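Local atomic coordinates of tyrocidine synthetase 3 (Brevibacillus brevis, PDB entry 2JGP), a protein that probably catalyses peptide bond formation during nonribosomal synthesis of the antibiotic tyrocidine, through a peptidyl carrier domain joined to a condensation domain. Residues M377-Q382 / Q392-N397; T386-L391 / N509-L514; D283-N288 / Q347-V352; V332-Y337 / T430-Q435. All blocks are in the same frame, centred on the assembly; numbering follows the deposited sequence.

Contact 1 of 4, residues M377-Q382 / Q392-N397. With NA (sodium ion), chain F.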
loop_
_atom_site.group_PDB
_atom_site.type_symbol
_atom_site.label_atom_id
_atom_site.label_comp_id
_atom_site.label_asym_id
_atom_site.label_seq_id
_atom_site.Cartn_x
_atom_site.Cartn_y
_atom_site.Cartn_z
ATOM N N MET A 377 2.298 -11.615 3.854
ATOM C CA MET A 377 2.202 -12.621 2.806
ATOM C C MET A 377 3.091 -13.819 3.142
ATOM O O MET A 377 4.320 -13.701 3.166
ATOM C CB MET A 377 2.614 -12.010 1.466
ATOM C CG MET A 377 2.022 -12.696 0.281
ATOM S SD MET A 377 0.261 -12.336 0.090
ATOM C CE MET A 377 0.261 -10.730 -0.683
ATOM N N ARG A 378 2.462 -14.963 3.405
ATOM C CA ARG A 378 3.179 -16.186 3.772
ATOM C C ARG A 378 3.238 -17.150 2.596
ATOM O O ARG A 378 2.218 -17.456 1.984
ATOM C CB ARG A 378 2.505 -16.871 4.963
ATOM C CG ARG A 378 3.210 -18.138 5.442
ATOM C CD ARG A 378 2.480 -18.722 6.629
ATOM N NE ARG A 378 3.166 -19.883 7.199
ATOM C CZ ARG A 378 2.918 -20.380 8.408
ATOM N NH1 ARG A 378 1.995 -19.832 9.197
ATOM N NH2 ARG A 378 3.596 -21.436 8.840
ATOM N N ASN A 379 4.437 -17.637 2.301
ATOM C CA ASN A 379 4.642 -18.611 1.237
ATOM C C ASN A 379 5.669 -19.647 1.658
ATOM O O ASN A 379 6.430 -19.430 2.601
ATOM C CB ASN A 379 5.083 -17.907 -0.044
ATOM C CG ASN A 379 3.934 -17.232 -0.754
ATOM O OD1 ASN A 379 3.796 -16.004 -0.725
ATOM N ND2 ASN A 379 3.077 -18.037 -1.375
ATOM N N LYS A 380 5.685 -20.766 0.940
ATOM C CA LYS A 380 6.489 -21.917 1.313
ATOM C C LYS A 380 7.375 -22.362 0.156
ATOM O O LYS A 380 7.067 -23.339 -0.535
ATOM C CB LYS A 380 5.581 -23.046 1.802
ATOM C CG LYS A 380 4.840 -22.664 3.081
ATOM C CD LYS A 380 4.000 -23.789 3.634
ATOM C CE LYS A 380 3.138 -23.301 4.789
ATOM N NZ LYS A 380 2.192 -24.353 5.245
ATOM N N PRO A 381 8.477 -21.622 -0.073
ATOM C CA PRO A 381 9.428 -21.964 -1.129
ATOM C C PRO A 381 10.253 -23.206 -0.772
ATOM O O PRO A 381 11.402 -23.104 -0.336
ATOM C CB PRO A 381 10.299 -20.707 -1.235
ATOM C CG PRO A 381 10.254 -20.105 0.116
ATOM C CD PRO A 381 8.878 -20.398 0.652
ATOM N N GLN A 382 9.637 -24.369 -0.957
ATOM C CA GLN A 382 10.274 -25.649 -0.698
ATOM C C GLN A 382 11.155 -26.071 -1.880
ATOM O O GLN A 382 10.806 -25.848 -3.039
ATOM C CB GLN A 382 9.212 -26.715 -0.403
ATOM C CG GLN A 382 8.392 -26.427 0.859
ATOM C CD GLN A 382 7.129 -27.274 0.970
ATOM O OE1 GLN A 382 6.920 -28.208 0.201
ATOM N NE2 GLN A 382 6.280 -26.942 1.933
ATOM N N GLN A 392 2.419 -20.182 -8.696
ATOM C CA GLN A 392 0.977 -20.321 -8.608
ATOM C C GLN A 392 0.491 -20.275 -7.164
ATOM O O GLN A 392 -0.595 -19.770 -6.899
ATOM C CB GLN A 392 0.518 -21.606 -9.293
ATOM C CG GLN A 392 0.718 -21.575 -10.799
ATOM C CD GLN A 392 -0.066 -20.456 -11.475
ATOM O OE1 GLN A 392 -1.252 -20.262 -11.200
ATOM N NE2 GLN A 392 0.602 -19.707 -12.354
ATOM N N GLU A 393 1.292 -20.790 -6.231
ATOM C CA GLU A 393 0.961 -20.667 -4.810
ATOM C C GLU A 393 0.978 -19.201 -4.387
ATOM O O GLU A 393 0.069 -18.740 -3.692
ATOM C CB GLU A 393 1.920 -21.487 -3.948
ATOM C CG GLU A 393 1.861 -22.985 -4.200
ATOM C CD GLU A 393 2.817 -23.759 -3.320
ATOM O OE1 GLU A 393 3.636 -23.127 -2.614
ATOM O OE2 GLU A 393 2.756 -25.000 -3.346
ATOM N N VAL A 394 2.006 -18.476 -4.824
ATOM C CA VAL A 394 2.139 -17.035 -4.559
ATOM C C VAL A 394 0.946 -16.258 -5.106
ATOM O O VAL A 394 0.410 -15.378 -4.430
ATOM C CB VAL A 394 3.454 -16.455 -5.155
ATOM C CG1 VAL A 394 3.493 -14.929 -5.031
ATOM C CG2 VAL A 394 4.670 -17.073 -4.465
ATOM N N LYS A 395 0.518 -16.600 -6.317
ATOM C CA LYS A 395 -0.654 -15.969 -6.918
ATOM C C LYS A 395 -1.906 -16.241 -6.099
ATOM O O LYS A 395 -2.668 -15.319 -5.795
ATOM C CB LYS A 395 -0.872 -16.480 -8.342
ATOM C CG LYS A 395 -2.218 -16.095 -8.934
ATOM C CD LYS A 395 -2.443 -16.758 -10.277
ATOM C CE LYS A 395 -3.755 -16.310 -10.891
ATOM N NZ LYS A 395 -3.912 -16.838 -12.270
ATOM N N GLN A 396 -2.120 -17.510 -5.766
ATOM C CA GLN A 396 -3.297 -17.931 -5.019
ATOM C C GLN A 396 -3.364 -17.265 -3.646
ATOM O O GLN A 396 -4.422 -16.792 -3.229
ATOM C CB GLN A 396 -3.313 -19.459 -4.870
ATOM C CG GLN A 396 -4.669 -20.049 -4.545
ATOM C CD GLN A 396 -5.761 -19.599 -5.513
ATOM O OE1 GLN A 396 -6.708 -18.918 -5.115
ATOM N NE2 GLN A 396 -5.609 -19.931 -6.783
ATOM N N ASN A 397 -2.233 -17.235 -2.950
ATOM C CA ASN A 397 -2.164 -16.613 -1.635
ATOM C C ASN A 397 -2.334 -15.103 -1.710
ATOM O O ASN A 397 -2.882 -14.493 -0.791
ATOM C CB ASN A 397 -0.848 -16.981 -0.946
ATOM C CG ASN A 397 -0.799 -18.435 -0.537
ATOM O OD1 ASN A 397 -1.831 -19.038 -0.217
ATOM N ND2 ASN A 397 0.395 -19.020 -0.561
HETATM NA NA NA F . -8.150 -17.298 -4.739
HETATM O O HOH W 1 3.654 -20.828 -1.036
HETATM O O HOH W 2 -8.950 -17.671 -6.908
HETATM O O HOH W 3 -8.979 -15.605 -3.807
#
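N379 and N397 lie alongside each other, pointing in opposite directions, with their amide planes turned 46° apart. N379 also crosses V394 at about a right angle, its CG 3.8 Å from V394 CG2, so one methyl branch of the valine packs against the amide carbon. At the strand's near end the M377 chain, bent at chi2 and chi3, brings SD to 3.9 Å from the backbone O of N397. Where the strand gives way to loop, the contact turns polar. The extended E393 side chain sends OE1 to a water, 2.8 Å away, and that water accepts from the backbone N of K380, also at 2.8 Å. K385 gives the same carboxylate oxygen a salt bridge. Q396 sends its end away from the strand, and a bend at chi2 sets OE1 2.2 Å from the sodium ion, which D400, one turn on, and two waters also bind. Residues 377-379 and 392-397 run roughly antiparallel, at 150°, where a strand of the condensation domain leads through a short loop into the helix that packs back on it, with the sodium site on the side of the helix turned away from the strand.

Contact 2 of 4, residues T386-L391 / N509-L514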
loop_
_atom_site.group_PDB
_atom_site.type_symbol
_atom_site.label_atom_id
_atom_site.label_comp_id
_atom_site.label_asym_id
_atom_site.label_seq_id
_atom_site.Cartn_x
_atom_site.Cartn_y
_atom_site.Cartn_z
ATOM N N THR A 386 8.601 -26.845 -8.197
ATOM C CA THR A 386 9.010 -26.136 -9.403
ATOM C C THR A 386 8.702 -24.667 -9.171
ATOM O O THR A 386 7.782 -24.342 -8.412
ATOM C CB THR A 386 8.261 -26.634 -10.658
ATOM O OG1 THR A 386 6.874 -26.327 -10.542
ATOM C CG2 THR A 386 8.432 -28.144 -10.841
ATOM N N PHE A 387 9.467 -23.768 -9.784
ATOM C CA PHE A 387 9.158 -22.348 -9.637
ATOM C C PHE A 387 7.752 -22.082 -10.158
ATOM O O PHE A 387 7.015 -21.293 -9.579
ATOM C CB PHE A 387 10.158 -21.445 -10.359
ATOM C CG PHE A 387 9.826 -19.983 -10.242
ATOM C CD1 PHE A 387 10.124 -19.286 -9.080
ATOM C CD2 PHE A 387 9.188 -19.313 -11.278
ATOM C CE1 PHE A 387 9.803 -17.938 -8.955
ATOM C CE2 PHE A 387 8.862 -17.966 -11.164
ATOM C CZ PHE A 387 9.168 -17.280 -9.998
ATOM N N SER A 388 7.381 -22.761 -11.241
ATOM C CA SER A 388 6.052 -22.598 -11.827
ATOM C C SER A 388 4.941 -22.869 -10.809
ATOM O O SER A 388 4.020 -22.057 -10.659
ATOM C CB SER A 388 5.893 -23.510 -13.048
ATOM O OG SER A 388 4.627 -23.314 -13.651
ATOM N N GLU A 389 5.031 -23.982 -10.086
ATOM C CA GLU A 389 3.990 -24.318 -9.111
ATOM C C GLU A 389 4.066 -23.415 -7.874
ATOM O O GLU A 389 3.034 -23.057 -7.310
ATOM C CB GLU A 389 4.034 -25.797 -8.719
ATOM C CG GLU A 389 5.109 -26.177 -7.734
ATOM C CD GLU A 389 5.114 -27.665 -7.447
ATOM O OE1 GLU A 389 6.139 -28.326 -7.723
ATOM O OE2 GLU A 389 4.078 -28.170 -6.963
ATOM N N PHE A 390 5.279 -23.054 -7.459
ATOM C CA PHE A 390 5.462 -22.107 -6.352
ATOM C C PHE A 390 4.853 -20.748 -6.692
ATOM O O PHE A 390 4.156 -20.141 -5.866
ATOM C CB PHE A 390 6.942 -21.930 -6.001
ATOM C CG PHE A 390 7.179 -20.892 -4.940
ATOM C CD1 PHE A 390 6.676 -21.075 -3.658
ATOM C CD2 PHE A 390 7.868 -19.719 -5.227
ATOM C CE1 PHE A 390 6.874 -20.115 -2.675
ATOM C CE2 PHE A 390 8.067 -18.753 -4.248
ATOM C CZ PHE A 390 7.567 -18.953 -2.969
ATOM N N LEU A 391 5.113 -20.277 -7.910
ATOM C CA LEU A 391 4.540 -19.018 -8.380
ATOM C C LEU A 391 3.010 -19.044 -8.346
ATOM O O LEU A 391 2.373 -18.045 -8.025
ATOM C CB LEU A 391 5.030 -18.689 -9.794
ATOM C CG LEU A 391 4.362 -17.481 -10.469
ATOM C CD1 LEU A 391 4.575 -16.213 -9.652
ATOM C CD2 LEU A 391 4.866 -17.304 -11.896
ATOM N N ASN A 509 13.847 -20.865 -17.620
ATOM C CA ASN A 509 13.138 -22.120 -17.380
ATOM C C ASN A 509 12.254 -22.015 -16.135
ATOM O O ASN A 509 12.725 -22.287 -15.024
ATOM C CB ASN A 509 14.145 -23.265 -17.218
ATOM C CG ASN A 509 13.476 -24.613 -16.979
ATOM O OD1 ASN A 509 12.259 -24.759 -17.122
ATOM N ND2 ASN A 509 14.278 -25.606 -16.612
ATOM N N PRO A 510 10.975 -21.630 -16.318
ATOM C CA PRO A 510 10.046 -21.470 -15.196
ATOM C C PRO A 510 9.746 -22.761 -14.433
ATOM O O PRO A 510 9.244 -22.700 -13.317
ATOM C CB PRO A 510 8.764 -20.950 -15.852
ATOM C CG PRO A 510 9.132 -20.550 -17.230
ATOM C CD PRO A 510 10.341 -21.308 -17.610
ATOM N N HIS A 511 10.037 -23.914 -15.030
ATOM C CA HIS A 511 9.746 -25.192 -14.389
ATOM C C HIS A 511 10.934 -25.755 -13.617
ATOM O O HIS A 511 10.841 -26.838 -13.039
ATOM C CB HIS A 511 9.236 -26.172 -15.438
ATOM C CG HIS A 511 8.033 -25.663 -16.165
ATOM N ND1 HIS A 511 6.771 -25.683 -15.612
ATOM C CD2 HIS A 511 7.906 -25.063 -17.372
ATOM C CE1 HIS A 511 5.911 -25.151 -16.463
ATOM N NE2 HIS A 511 6.576 -24.765 -17.537
ATOM N N ILE A 512 12.036 -25.011 -13.590
ATOM C CA ILE A 512 13.188 -25.368 -12.763
ATOM C C ILE A 512 12.746 -25.518 -11.313
ATOM O O ILE A 512 11.908 -24.756 -10.830
ATOM C CB ILE A 512 14.304 -24.305 -12.851
ATOM C CG1 ILE A 512 15.579 -24.808 -12.169
ATOM C CG2 ILE A 512 13.841 -22.976 -12.244
ATOM C CD1 ILE A 512 16.789 -23.933 -12.428
ATOM N N ARG A 513 13.292 -26.512 -10.625
ATOM C CA ARG A 513 12.953 -26.722 -9.223
ATOM C C ARG A 513 13.766 -25.766 -8.360
ATOM O O ARG A 513 14.920 -25.456 -8.672
ATOM C CB ARG A 513 13.135 -28.189 -8.827
ATOM C CG ARG A 513 12.177 -29.110 -9.593
ATOM C CD ARG A 513 12.139 -30.523 -9.042
ATOM N NE ARG A 513 11.284 -31.400 -9.846
ATOM C CZ ARG A 513 9.953 -31.453 -9.776
ATOM N NH1 ARG A 513 9.280 -30.678 -8.942
ATOM N NH2 ARG A 513 9.281 -32.288 -10.558
ATOM N N LEU A 514 13.154 -25.272 -7.288
ATOM C CA LEU A 514 13.775 -24.222 -6.479
ATOM C C LEU A 514 15.191 -24.585 -6.028
ATOM O O LEU A 514 16.094 -23.748 -6.078
ATOM C CB LEU A 514 12.905 -23.877 -5.263
ATOM C CG LEU A 514 11.501 -23.318 -5.526
ATOM C CD1 LEU A 514 10.978 -22.622 -4.278
ATOM C CD2 LEU A 514 11.462 -22.374 -6.725
#
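L514 reaches F390 with one methyl and F387 with the other. Its CD1 stands over one face of the F390 ring, 4.2 Å from F390 CG and shifted toward the rim, while CD2 lies 3.7 Å from F387 CA and comes in near the edge of the F387 ring. P510 O sits in the plane of that same ring, also at its edge, and touches F387 CB at 3.3 Å. Further out the backbones take over. F387 N donates a straight bond to I512 O (2.8 Å, 161°), S388 N makes a weak one to P510 O, and H511 lays its ring obliquely against S388 CB. T386 pairs with R513 in a single beta bridge, its methyl CG2 over one face of the guanidinium, 3.3 Å from NH1; that NH1 bonds to E384 O. A chi1 of 65° turns T386 OG1 to E389 N, and E389 OE1 takes T386 N in return, closing a capping box. E389 OE1 lies near the guanidinium edge, 4.1 Å from R513 NH1, too far for a salt bridge. The N-H groups of F387, S388 and E389, which open the helix, therefore all find acceptors, that of S388 only weakly: two loop carbonyls and the T386 hydroxyl.

Contact 3 of 4, residues D283-N288 / Q347-V352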
loop_
_atom_site.group_PDB
_atom_site.type_symbol
_atom_site.label_atom_id
_atom_site.label_comp_id
_atom_site.label_asym_id
_atom_site.label_seq_id
_atom_site.Cartn_x
_atom_site.Cartn_y
_atom_site.Cartn_z
ATOM N N ASP A 283 2.942 -22.785 13.574
ATOM C CA ASP A 283 4.217 -22.207 14.010
ATOM C C ASP A 283 4.639 -21.078 13.070
ATOM O O ASP A 283 4.997 -21.331 11.918
ATOM C CB ASP A 283 5.317 -23.279 14.050
ATOM C CG ASP A 283 4.814 -24.618 14.552
ATOM O OD1 ASP A 283 4.252 -24.669 15.669
ATOM O OD2 ASP A 283 4.979 -25.620 13.819
ATOM N N ILE A 284 4.598 -19.839 13.563
ATOM C CA ILE A 284 4.937 -18.666 12.755
ATOM C C ILE A 284 6.455 -18.548 12.591
ATOM O O ILE A 284 7.174 -18.406 13.581
ATOM C CB ILE A 284 4.392 -17.362 13.379
ATOM C CG1 ILE A 284 2.861 -17.398 13.433
ATOM C CG2 ILE A 284 4.864 -16.139 12.583
ATOM C CD1 ILE A 284 2.245 -16.163 14.062
ATOM N N PRO A 285 6.947 -18.596 11.340
ATOM C CA PRO A 285 8.388 -18.610 11.101
ATOM C C PRO A 285 9.053 -17.248 11.284
ATOM O O PRO A 285 8.484 -16.225 10.907
ATOM C CB PRO A 285 8.487 -19.042 9.637
ATOM C CG PRO A 285 7.250 -18.529 9.023
ATOM C CD PRO A 285 6.187 -18.640 10.076
ATOM N N VAL A 286 10.254 -17.253 11.857
ATOM C CA VAL A 286 11.076 -16.054 11.961
ATOM C C VAL A 286 12.189 -16.146 10.919
ATOM O O VAL A 286 12.933 -17.129 10.893
ATOM C CB VAL A 286 11.688 -15.917 13.368
ATOM C CG1 VAL A 286 12.442 -14.607 13.496
ATOM C CG2 VAL A 286 10.601 -16.013 14.430
ATOM N N LEU A 287 12.291 -15.128 10.063
ATOM C CA LEU A 287 13.297 -15.092 9.000
ATOM C C LEU A 287 14.706 -15.088 9.588
ATOM O O LEU A 287 15.028 -14.251 10.426
ATOM C CB LEU A 287 13.104 -13.850 8.130
ATOM C CG LEU A 287 13.997 -13.682 6.894
ATOM C CD1 LEU A 287 13.753 -14.772 5.862
ATOM C CD2 LEU A 287 13.778 -12.304 6.285
ATOM N N ASN A 288 15.537 -16.023 9.145
ATOM C CA ASN A 288 16.902 -16.133 9.643
ATOM C C ASN A 288 17.915 -15.756 8.572
ATOM O O ASN A 288 18.699 -16.590 8.122
ATOM C CB ASN A 288 17.163 -17.550 10.154
ATOM C CG ASN A 288 18.533 -17.701 10.796
ATOM O OD1 ASN A 288 19.221 -18.689 10.563
ATOM N ND2 ASN A 288 18.938 -16.718 11.594
ATOM N N GLN A 347 15.602 -21.477 4.635
ATOM C CA GLN A 347 14.252 -21.735 5.142
ATOM C C GLN A 347 13.285 -21.941 3.983
ATOM O O GLN A 347 13.526 -21.462 2.873
ATOM C CB GLN A 347 13.780 -20.561 6.002
ATOM C CG GLN A 347 14.510 -20.424 7.324
ATOM C CD GLN A 347 14.055 -19.222 8.114
ATOM O OE1 GLN A 347 13.973 -18.114 7.582
ATOM N NE2 GLN A 347 13.758 -19.427 9.391
ATOM N N GLU A 348 12.188 -22.647 4.253
ATOM C CA GLU A 348 11.202 -22.983 3.229
ATOM C C GLU A 348 9.791 -22.530 3.625
ATOM O O GLU A 348 8.801 -23.023 3.098
ATOM C CB GLU A 348 11.226 -24.491 2.973
ATOM C CG GLU A 348 12.613 -25.027 2.643
ATOM C CD GLU A 348 12.576 -26.422 2.065
ATOM O OE1 GLU A 348 13.375 -26.706 1.149
ATOM O OE2 GLU A 348 11.735 -27.227 2.508
ATOM N N ASP A 349 9.722 -21.576 4.546
ATOM C CA ASP A 349 8.463 -21.032 5.040
ATOM C C ASP A 349 8.781 -19.603 5.464
ATOM O O ASP A 349 9.518 -19.379 6.430
ATOM C CB ASP A 349 7.965 -21.866 6.221
ATOM C CG ASP A 349 6.574 -21.477 6.690
ATOM O OD1 ASP A 349 5.995 -20.483 6.192
ATOM O OD2 ASP A 349 6.069 -22.178 7.596
ATOM N N ILE A 350 8.229 -18.647 4.718
ATOM C CA ILE A 350 8.670 -17.258 4.771
ATOM C C ILE A 350 7.495 -16.295 4.684
ATOM O O ILE A 350 6.596 -16.484 3.862
ATOM C CB ILE A 350 9.633 -16.946 3.600
ATOM C CG1 ILE A 350 10.831 -17.908 3.639
ATOM C CG2 ILE A 350 10.094 -15.481 3.657
ATOM C CD1 ILE A 350 11.957 -17.539 2.734
ATOM N N ILE A 351 7.526 -15.261 5.526
ATOM C CA ILE A 351 6.506 -14.206 5.523
ATOM C C ILE A 351 7.147 -12.899 5.055
ATOM O O ILE A 351 8.194 -12.498 5.567
ATOM C CB ILE A 351 5.878 -14.018 6.918
ATOM C CG1 ILE A 351 5.394 -15.368 7.472
ATOM C CG2 ILE A 351 4.721 -13.018 6.860
ATOM C CD1 ILE A 351 5.019 -15.336 8.926
ATOM N N VAL A 352 6.526 -12.262 4.063
ATOM C CA VAL A 352 6.993 -10.990 3.515
ATOM C C VAL A 352 5.867 -9.972 3.609
ATOM O O VAL A 352 4.767 -10.237 3.154
ATOM C CB VAL A 352 7.398 -11.135 2.034
ATOM C CG1 VAL A 352 7.711 -9.764 1.422
ATOM C CG2 VAL A 352 8.592 -12.102 1.895
HETATM O O HOH W 4 7.246 -22.821 9.959
#
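Q347 holds CG beside its own backbone N (chi1 -70°) and runs straight on from there, which carries its amide across to the backbone of V286-N288. There it grips the chain twice. NE2 donates to V286 O at 2.9 Å, almost linearly (174°), with that oxygen lying in the amide's own plane. OE1 accepts from N288 N at 3.0 Å, but here the donor sits well above the carbonyl plane, 49° out of it. Two bonds to one amide fix its rotation, and L287, lying between the two gripped groups, brings CD1 alongside OE1.

I351 has a similar first torsion and an extended end, so its CD1 wedges between I284 and P285, 3.7 Å from I284 CG2 and 3.7 Å from P285 CD. The proline ring crosses the D349 side chain at about a right angle, and its CB rests 3.4 Å from D349 O. The carboxylate of D349 looks elsewhere for its main partner, a salt bridge with R378 of the adjoining strand; its OD2 also takes a bond from a water, 2.7 Å off, which reaches D283 O weakly.

Chemically the loop after helix 267-279 is tied down in two ways: its peptide groups by the amide of a single glutamine, and its apolar residues I284 and P285 by the CD1 methyl of I351 beside strand 373-379.

Contact 4 of 4, residues V332-Y337 / T430-Q435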
loop_
_atom_site.group_PDB
_atom_site.type_symbol
_atom_site.label_atom_id
_atom_site.label_comp_id
_atom_site.label_asym_id
_atom_site.label_seq_id
_atom_site.Cartn_x
_atom_site.Cartn_y
_atom_site.Cartn_z
ATOM N N VAL A 332 5.286 -12.384 -9.906
ATOM C CA VAL A 332 6.505 -13.050 -10.362
ATOM C C VAL A 332 7.689 -12.587 -9.510
ATOM O O VAL A 332 8.450 -13.399 -8.984
ATOM C CB VAL A 332 6.778 -12.744 -11.852
ATOM C CG1 VAL A 332 8.179 -13.220 -12.265
ATOM C CG2 VAL A 332 5.693 -13.379 -12.741
ATOM N N LEU A 333 7.810 -11.273 -9.356
ATOM C CA LEU A 333 8.881 -10.678 -8.550
ATOM C C LEU A 333 8.788 -11.063 -7.068
ATOM O O LEU A 333 9.807 -11.351 -6.430
ATOM C CB LEU A 333 8.869 -9.162 -8.697
ATOM C CG LEU A 333 9.093 -8.607 -10.098
ATOM C CD1 LEU A 333 8.903 -7.101 -10.091
ATOM C CD2 LEU A 333 10.465 -8.985 -10.623
ATOM N N LEU A 334 7.576 -11.063 -6.516
ATOM C CA LEU A 334 7.385 -11.502 -5.135
ATOM C C LEU A 334 7.800 -12.958 -4.982
ATOM O O LEU A 334 8.433 -13.335 -3.993
ATOM C CB LEU A 334 5.926 -11.326 -4.693
ATOM C CG LEU A 334 5.573 -11.818 -3.282
ATOM C CD1 LEU A 334 6.451 -11.139 -2.213
ATOM C CD2 LEU A 334 4.090 -11.590 -3.013
ATOM N N ALA A 335 7.428 -13.777 -5.963
ATOM C CA ALA A 335 7.815 -15.176 -5.985
ATOM C C ALA A 335 9.339 -15.309 -6.016
ATOM O O ALA A 335 9.913 -16.061 -5.233
ATOM C CB ALA A 335 7.184 -15.880 -7.191
ATOM N N ALA A 336 9.989 -14.568 -6.914
ATOM C CA ALA A 336 11.452 -14.578 -7.023
ATOM C C ALA A 336 12.107 -14.077 -5.735
ATOM O O ALA A 336 13.157 -14.568 -5.323
ATOM C CB ALA A 336 11.909 -13.723 -8.210
ATOM N N TYR A 337 11.475 -13.098 -5.100
ATOM C CA TYR A 337 11.993 -12.564 -3.853
ATOM C C TYR A 337 11.929 -13.626 -2.753
ATOM O O TYR A 337 12.891 -13.801 -2.004
ATOM C CB TYR A 337 11.239 -11.290 -3.465
ATOM C CG TYR A 337 11.779 -10.616 -2.229
ATOM C CD1 TYR A 337 13.105 -10.198 -2.166
ATOM C CD2 TYR A 337 10.962 -10.385 -1.127
ATOM C CE1 TYR A 337 13.607 -9.578 -1.026
ATOM C CE2 TYR A 337 11.459 -9.766 0.016
ATOM C CZ TYR A 337 12.779 -9.360 0.054
ATOM O OH TYR A 337 13.280 -8.750 1.184
ATOM N N THR A 430 10.936 -8.287 6.630
ATOM C CA THR A 430 11.234 -7.700 5.343
ATOM C C THR A 430 9.941 -7.287 4.651
ATOM O O THR A 430 8.884 -7.854 4.912
ATOM C CB THR A 430 12.031 -8.671 4.448
ATOM O OG1 THR A 430 12.357 -8.017 3.221
ATOM C CG2 THR A 430 11.227 -9.930 4.149
ATOM N N VAL A 431 10.053 -6.288 3.780
ATOM C CA VAL A 431 8.932 -5.767 3.014
ATOM C C VAL A 431 9.290 -5.784 1.531
ATOM O O VAL A 431 10.444 -5.554 1.164
ATOM C CB VAL A 431 8.577 -4.320 3.458
ATOM C CG1 VAL A 431 7.670 -3.636 2.446
ATOM C CG2 VAL A 431 7.933 -4.339 4.840
ATOM N N PHE A 432 8.294 -6.071 0.693
ATOM C CA PHE A 432 8.445 -6.049 -0.760
ATOM C C PHE A 432 7.471 -5.036 -1.342
ATOM O O PHE A 432 6.296 -5.043 -0.976
ATOM C CB PHE A 432 8.162 -7.439 -1.336
ATOM C CG PHE A 432 8.089 -7.470 -2.833
ATOM C CD1 PHE A 432 9.242 -7.603 -3.587
ATOM C CD2 PHE A 432 6.871 -7.355 -3.487
ATOM C CE1 PHE A 432 9.186 -7.623 -4.970
ATOM C CE2 PHE A 432 6.805 -7.376 -4.876
ATOM C CZ PHE A 432 7.963 -7.507 -5.615
ATOM N N THR A 433 7.956 -4.161 -2.225
ATOM C CA THR A 433 7.079 -3.234 -2.967
ATOM C C THR A 433 7.423 -3.196 -4.452
ATOM O O THR A 433 8.556 -3.460 -4.838
ATOM C CB THR A 433 7.135 -1.785 -2.422
ATOM O OG1 THR A 433 8.394 -1.179 -2.748
ATOM C CG2 THR A 433 6.927 -1.755 -0.912
ATOM N N PHE A 434 6.432 -2.865 -5.278
ATOM C CA PHE A 434 6.636 -2.710 -6.723
ATOM C C PHE A 434 5.887 -1.465 -7.203
ATOM O O PHE A 434 4.704 -1.303 -6.910
ATOM C CB PHE A 434 6.175 -3.968 -7.473
ATOM C CG PHE A 434 6.190 -3.826 -8.974
ATOM C CD1 PHE A 434 7.380 -3.601 -9.651
ATOM C CD2 PHE A 434 5.010 -3.908 -9.709
ATOM C CE1 PHE A 434 7.402 -3.457 -11.030
ATOM C CE2 PHE A 434 5.024 -3.770 -11.093
ATOM C CZ PHE A 434 6.223 -3.544 -11.755
ATOM N N GLN A 435 6.584 -0.579 -7.915
ATOM C CA GLN A 435 6.008 0.695 -8.368
ATOM C C GLN A 435 6.304 0.935 -9.850
ATOM O O GLN A 435 7.148 0.256 -10.435
ATOM C CB GLN A 435 6.562 1.865 -7.541
ATOM C CG GLN A 435 6.764 1.584 -6.043
ATOM C CD GLN A 435 8.179 1.121 -5.703
ATOM O OE1 GLN A 435 8.403 -0.041 -5.348
ATOM N NE2 GLN A 435 9.139 2.033 -5.813
#
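Helix 329-345 packs across strand 430-435, which pairs with strand 465-471 and has backbone bonds to G353 of strand 350-356, in the interior of the condensation domain; the two segments run nearly antiparallel with axes 9.5 Å apart. F432 fills the middle. Its CG stands anti to the backbone N (chi1 171°), which sends the ring toward the helix, where the tip CZ meets L333 CB at 3.6 Å and one face receives the backbone of L334. L334 CD1 lies against CD2 of that ring at 4.0 Å. Y337 slides past F432 with the planes 30° apart but barely overlapping, while L333 CD1 crosses to F434 CD1 at 3.8 Å. Y330 meets F432 edge-to-face. T430 OG1 lies at the edge of the Y337 ring, in its plane, and shares a hydrogen bond with Y337 OH; the modelled 2.4 Å is doubtfully short. Leucine and aromatic carbon thus does most of the joining, and the threonine hydroxyl, bonded also to L465 O, gives the buried phenol a polar partner.

How the contacts relate
Contact 4 is the core of the set, buried and mostly apolar; contacts 1, 2 and 3 are partly buried and mix packing with polar bonds. Contacts 1 and 2 use successive parts of helix 387-403 and touch where P381 meets F390 and L514. A335 of the helix in contact 4 packs against F387 and L391 from contact 2 and V394 from contact 1. Contacts 1 and 3 meet through neighbouring strands, M377 O lying 2.8 Å from V352 N, and V352 continues inward onto F432 and Y337. Backbone groups are held by loop carbonyls at the start of the helix in contact 2, by a side-chain amide in contact 3 and through water in contact 1.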